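Local structure of oxysterol-binding protein homolog 3 (Saccharomyces cerevisiae, 4IC4) at residues A[74-79]-A[137-142]; A[364-367]-A[371-374]. The protein transfers lipids between membranes through the cytosol, carrying them in the hydrophobic pocket of its OSBP-related domain in a phosphoinositide-coupled, directional manner. All coordinates share one frame; numbering follows the deposited sequence.

Interaction 1: A[74-79]-A[137-142]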
loop_
_atom_site.group_PDB
_atom_site.type_symbol
_atom_site.label_atom_id
_atom_site.label_comp_id
_atom_site.label_asym_id
_atom_site.label_seq_id
_atom_site.Cartn_x
_atom_site.Cartn_y
_atom_site.Cartn_z
ATOM N N LEU A 74 -0.046 4.716 0.294
ATOM C CA LEU A 74 -1.085 3.694 0.396
ATOM C C LEU A 74 -0.479 2.292 0.407
ATOM O O LEU A 74 -0.799 1.472 1.266
ATOM C CB LEU A 74 -2.060 3.787 -0.781
ATOM C CG LEU A 74 -2.998 2.577 -0.893
ATOM C CD1 LEU A 74 -3.963 2.574 0.277
ATOM C CD2 LEU A 74 -3.760 2.618 -2.209
ATOM N N ILE A 75 0.395 2.013 -0.551
ATOM C CA ILE A 75 0.997 0.689 -0.613
ATOM C C ILE A 75 1.883 0.409 0.606
ATOM O O ILE A 75 2.054 -0.746 1.003
ATOM C CB ILE A 75 1.767 0.512 -1.930
ATOM C CG1 ILE A 75 0.773 0.614 -3.095
ATOM C CG2 ILE A 75 2.474 -0.842 -1.951
ATOM C CD1 ILE A 75 1.409 0.528 -4.468
ATOM N N SER A 76 2.425 1.459 1.218
ATOM C CA SER A 76 3.246 1.285 2.415
ATOM C C SER A 76 2.416 0.740 3.572
ATOM O O SER A 76 2.966 0.216 4.540
ATOM C CB SER A 76 3.884 2.610 2.838
ATOM O OG SER A 76 4.842 3.027 1.885
ATOM N N GLU A 77 1.093 0.872 3.481
ATOM C CA GLU A 77 0.218 0.361 4.532
ATOM C C GLU A 77 0.250 -1.162 4.535
ATOM O O GLU A 77 -0.244 -1.805 5.466
ATOM C CB GLU A 77 -1.211 0.882 4.343
ATOM C CG GLU A 77 -1.309 2.389 4.549
ATOM C CD GLU A 77 -2.716 2.930 4.403
ATOM O OE1 GLU A 77 -3.568 2.658 5.279
ATOM O OE2 GLU A 77 -2.967 3.629 3.402
ATOM N N THR A 78 0.837 -1.733 3.488
ATOM C CA THR A 78 0.996 -3.178 3.398
ATOM C C THR A 78 1.820 -3.622 4.612
ATOM O O THR A 78 1.740 -4.773 5.044
ATOM C CB THR A 78 1.759 -3.570 2.106
ATOM O OG1 THR A 78 0.915 -3.346 0.969
ATOM C CG2 THR A 78 2.183 -5.036 2.137
ATOM N N PHE A 79 2.592 -2.692 5.171
ATOM C CA PHE A 79 3.457 -2.983 6.311
ATOM C C PHE A 79 2.954 -2.537 7.685
ATOM O O PHE A 79 3.705 -2.545 8.660
ATOM C CB PHE A 79 4.849 -2.402 6.036
ATOM C CG PHE A 79 5.551 -3.070 4.892
ATOM C CD1 PHE A 79 6.231 -4.272 5.086
ATOM C CD2 PHE A 79 5.478 -2.542 3.609
ATOM C CE1 PHE A 79 6.822 -4.936 4.017
ATOM C CE2 PHE A 79 6.067 -3.200 2.529
ATOM C CZ PHE A 79 6.741 -4.401 2.737
ATOM N N PHE A 137 11.798 -1.534 11.425
ATOM C CA PHE A 137 12.015 -1.561 9.986
ATOM C C PHE A 137 12.049 -0.190 9.342
ATOM O O PHE A 137 11.651 0.813 9.935
ATOM C CB PHE A 137 10.945 -2.422 9.293
ATOM C CG PHE A 137 9.611 -1.731 9.110
ATOM C CD1 PHE A 137 9.403 -0.849 8.052
ATOM C CD2 PHE A 137 8.554 -1.989 9.981
ATOM C CE1 PHE A 137 8.162 -0.234 7.861
ATOM C CE2 PHE A 137 7.310 -1.381 9.802
ATOM C CZ PHE A 137 7.111 -0.502 8.739
ATOM N N ARG A 138 12.558 -0.159 8.121
ATOM C CA ARG A 138 12.595 1.067 7.348
ATOM C C ARG A 138 12.192 0.666 5.945
ATOM O O ARG A 138 12.461 -0.452 5.498
ATOM C CB ARG A 138 13.987 1.692 7.343
ATOM C CG ARG A 138 15.040 0.885 6.620
ATOM C CD ARG A 138 16.382 1.573 6.729
ATOM N NE ARG A 138 17.415 0.891 5.961
ATOM C CZ ARG A 138 18.707 1.185 6.038
ATOM N NH1 ARG A 138 19.118 2.148 6.850
ATOM N NH2 ARG A 138 19.585 0.520 5.300
ATOM N N LEU A 139 11.541 1.584 5.254
ATOM C CA LEU A 139 11.082 1.318 3.911
ATOM C C LEU A 139 11.381 2.502 3.012
ATOM O O LEU A 139 11.351 3.651 3.455
ATOM C CB LEU A 139 9.571 1.058 3.952
ATOM C CG LEU A 139 8.709 1.009 2.691
ATOM C CD1 LEU A 139 7.392 0.311 3.029
ATOM C CD2 LEU A 139 8.448 2.413 2.156
ATOM N N ILE A 140 11.721 2.215 1.761
ATOM C CA ILE A 140 11.929 3.266 0.779
ATOM C C ILE A 140 11.147 2.838 -0.465
ATOM O O ILE A 140 11.089 1.654 -0.799
ATOM C CB ILE A 140 13.425 3.490 0.424
ATOM C CG1 ILE A 140 13.537 4.605 -0.622
ATOM C CG2 ILE A 140 14.053 2.217 -0.114
ATOM C CD1 ILE A 140 12.960 5.938 -0.178
ATOM N N SER A 141 10.511 3.800 -1.120
ATOM C CA SER A 141 9.739 3.521 -2.320
ATOM C C SER A 141 9.920 4.654 -3.321
ATOM O O SER A 141 10.248 5.784 -2.947
ATOM C CB SER A 141 8.256 3.349 -1.975
ATOM O OG SER A 141 7.692 4.528 -1.424
ATOM N N GLU A 142 9.701 4.346 -4.592
ATOM C CA GLU A 142 9.861 5.329 -5.652
ATOM C C GLU A 142 8.985 4.968 -6.846
ATOM O O GLU A 142 8.796 3.790 -7.149
ATOM C CB GLU A 142 11.340 5.367 -6.073
ATOM C CG GLU A 142 11.686 6.349 -7.182
ATOM C CD GLU A 142 13.194 6.519 -7.384
ATOM O OE1 GLU A 142 13.952 5.548 -7.176
ATOM O OE2 GLU A 142 13.621 7.629 -7.768
#

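Interaction 2: A[364-367]-A[371-374]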
loop_
_atom_site.group_PDB
_atom_site.type_symbol
_atom_site.label_atom_id
_atom_site.label_comp_id
_atom_site.label_asym_id
_atom_site.label_seq_id
_atom_site.Cartn_x
_atom_site.Cartn_y
_atom_site.Cartn_z
ATOM N N PHE A 364 16.275 2.750 -7.493
ATOM C CA PHE A 364 15.958 1.406 -7.953
ATOM C C PHE A 364 16.428 1.265 -9.389
ATOM O O PHE A 364 16.440 2.240 -10.141
ATOM C CB PHE A 364 14.446 1.168 -7.895
ATOM C CG PHE A 364 13.891 1.134 -6.505
ATOM C CD1 PHE A 364 13.754 -0.071 -5.827
ATOM C CD2 PHE A 364 13.523 2.311 -5.862
ATOM C CE1 PHE A 364 13.262 -0.103 -4.526
ATOM C CE2 PHE A 364 13.031 2.287 -4.558
ATOM C CZ PHE A 364 12.901 1.078 -3.891
ATOM N N GLU A 365 16.811 0.048 -9.759
ATOM C CA GLU A 365 17.263 -0.232 -11.115
ATOM C C GLU A 365 16.425 -1.374 -11.676
ATOM O O GLU A 365 16.022 -2.276 -10.943
ATOM C CB GLU A 365 18.747 -0.607 -11.115
ATOM C CG GLU A 365 19.081 -1.859 -10.325
ATOM C CD GLU A 365 20.571 -2.143 -10.303
ATOM O OE1 GLU A 365 20.971 -3.185 -9.743
ATOM O OE2 GLU A 365 21.339 -1.321 -10.846
ATOM N N LYS A 366 16.160 -1.328 -12.977
ATOM C CA LYS A 366 15.359 -2.357 -13.624
ATOM C C LYS A 366 16.212 -3.592 -13.887
ATOM O O LYS A 366 17.256 -3.508 -14.532
ATOM C CB LYS A 366 14.785 -1.814 -14.935
ATOM C CG LYS A 366 13.695 -2.677 -15.546
ATOM C CD LYS A 366 13.033 -1.973 -16.719
ATOM C CE LYS A 366 11.860 -2.777 -17.257
ATOM N NZ LYS A 366 11.153 -2.056 -18.353
ATOM N N VAL A 367 15.767 -4.736 -13.375
ATOM C CA VAL A 367 16.493 -5.989 -13.549
ATOM C C VAL A 367 15.848 -6.865 -14.618
ATOM O O VAL A 367 16.493 -7.751 -15.183
ATOM C CB VAL A 367 16.562 -6.777 -12.223
ATOM C CG1 VAL A 367 17.323 -8.082 -12.423
ATOM C CG2 VAL A 367 17.243 -5.934 -11.159
ATOM N N GLU A 371 10.211 -5.895 -12.980
ATOM C CA GLU A 371 11.019 -6.156 -11.796
ATOM C C GLU A 371 12.137 -5.137 -11.599
ATOM O O GLU A 371 13.057 -5.050 -12.411
ATOM C CB GLU A 371 11.623 -7.560 -11.880
ATOM C CG GLU A 371 11.534 -8.354 -10.592
ATOM C CD GLU A 371 10.109 -8.750 -10.249
ATOM O OE1 GLU A 371 9.480 -9.478 -11.048
ATOM O OE2 GLU A 371 9.616 -8.334 -9.181
ATOM N N TRP A 372 12.042 -4.362 -10.521
ATOM C CA TRP A 372 13.056 -3.370 -10.186
ATOM C C TRP A 372 13.707 -3.797 -8.877
ATOM O O TRP A 372 13.108 -4.532 -8.089
ATOM C CB TRP A 372 12.432 -1.981 -10.035
ATOM C CG TRP A 372 12.013 -1.368 -11.341
ATOM C CD1 TRP A 372 10.999 -1.783 -12.158
ATOM C CD2 TRP A 372 12.608 -0.234 -11.985
ATOM N NE1 TRP A 372 10.926 -0.980 -13.270
ATOM C CE2 TRP A 372 11.900 -0.020 -13.191
ATOM C CE3 TRP A 372 13.671 0.620 -11.661
ATOM C CZ2 TRP A 372 12.223 1.018 -14.076
ATOM C CZ3 TRP A 372 13.992 1.652 -12.542
ATOM C CH2 TRP A 372 13.268 1.839 -13.736
ATOM N N LYS A 373 14.925 -3.328 -8.642
ATOM C CA LYS A 373 15.663 -3.700 -7.442
ATOM C C LYS A 373 16.377 -2.511 -6.811
ATOM O O LYS A 373 16.917 -1.651 -7.508
ATOM C CB LYS A 373 16.669 -4.800 -7.806
ATOM C CG LYS A 373 17.538 -5.320 -6.676
ATOM C CD LYS A 373 18.361 -6.505 -7.172
ATOM C CE LYS A 373 19.317 -7.029 -6.112
ATOM N NZ LYS A 373 20.372 -6.035 -5.768
ATOM N N TYR A 374 16.368 -2.472 -5.483
ATOM C CA TYR A 374 17.021 -1.404 -4.735
ATOM C C TYR A 374 18.506 -1.320 -5.087
ATOM O O TYR A 374 19.208 -2.333 -5.102
ATOM C CB TYR A 374 16.863 -1.664 -3.233
ATOM C CG TYR A 374 17.576 -0.667 -2.346
ATOM C CD1 TYR A 374 17.050 0.605 -2.127
ATOM C CD2 TYR A 374 18.774 -0.999 -1.716
ATOM C CE1 TYR A 374 17.698 1.517 -1.302
ATOM C CE2 TYR A 374 19.435 -0.091 -0.889
ATOM C CZ TYR A 374 18.890 1.165 -0.686
ATOM O OH TYR A 374 19.522 2.071 0.138
#

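Interaction 1: A[74-79]-A[137-142]
Leu139 sends its two methyl groups to different partners on the helical segment 74-79. Leu139 CD1 approaches the ring of Phe79 obliquely and lies 3.5 Å from Phe79 CD2, with the neighbouring CE2 only slightly farther; CD2 of the leucine lies 3.7 Å from Ser76 OG. Leu139 CG stands opposite its own backbone N (chi1 168°), an arrangement that carries the fork across to both residues. The serine hydroxyl makes its polar bond backward, to the carbonyl of Leu72 one helical turn earlier, and offers Leu139 merely van der Waals contact. Two residues earlier in the strand, Phe137 brings CZ to within 4.0 Å of Phe79 CB, so its ring meets the base of the other phenylalanine's side chain. In the beta barrel of the OSBP-related domain, 137-142 is part of a wall strand and 74-79 lies across the face bearing Phe137 and Leu139. Phe79 also touches Ala155 and Cys162 on following strands. The turn is braced internally: Ile75 O receives both Thr78 N and Thr78 OG1, the hydroxyl at 2.8 Å and in the carbonyl plane. Thr78 CG2 in turn sits over one face of the Phe79 ring, offset toward its rim.

Interaction 2: A[364-367]-A[371-374]
Strands 364-367 and 371-374 pair antiparallel as a short, strongly twisted hairpin, their directions 140° apart, with Glu365 and Lys373 forming a hydrogen-bonded pair between the non-hydrogen-bonded pairs Phe364-Tyr374 and Lys366-Trp372. Glu365 N to Lys373 O and Lys373 N to Glu365 O both measure 2.8 Å; Val367 N to Glu371 O, at 2.9 Å, adds a third bond toward the turn. Lys366 lays its aliphatic chain obliquely across the Trp372 indole. Its CB stands 3.8 Å from the centroid of the six-membered ring, just 10° off the normal, a CH-pi contact squarely over the face, while CG and CD continue past CE2, NE1 and CZ2. The extended lysine chain then takes the ammonium away from the partner strand. Phe364 meets the same indole differently: its carbonyl O lies at the ring edge, 3.5 Å from Trp372 CZ3, and its CB packs on CE3. Beyond, Phe364 CD1 rests 3.6 Å from Tyr374 N, and CE1 touches the tyrosine CB. This aromatic side of the hairpin is laid against strands 137-145 and 150-157, where Tyr374 stacks on Phe154 and Trp372 touches Val144 and Ala152. Val367 points toward the partner strand, and its CG2 lies 3.6 Å from Lys373 CB. On the face opposite the aromatics, Glu365 OE1 and Lys373 NZ stay 4.9 Å apart, too far for a salt bridge, so any attraction is probably diffuse. The Trp372 side chain is about 10 Å from that of His146, which binds phosphatidylinositol 4-phosphate. Backbone bonds therefore fix the pairing; the lysine methylenes cover one indole face within the hairpin, while Phe364, Trp372 and Tyr374 carry its apolar contacts with the barrel strands.

Strand 137-145 relates the two contacts: its Phe137 and Leu139 take part in interaction 1, and residues on its other face meet the hairpin of interaction 2. There Ile140 CG2 lies 3.9 Å from Tyr374 CE1, and Glu142 OE1, which also accepts a hydrogen bond from Tyr363 N, packs 3.5 Å from Phe364 CD2. The centres of interactions 1 and 2 are about 16 Å apart. Chemistry follows position. The wholly buried turn of 74-79 meets the strand by van der Waals contact, mostly between apolar side chains, without hydrogen bonds between the two segments. The peripheral hairpin is joined by backbone N-H...O hydrogen bonds as well as side-chain packing, exposing Glu365, Lys366, Val367 and Lys373 but burying Phe364 and Tyr374.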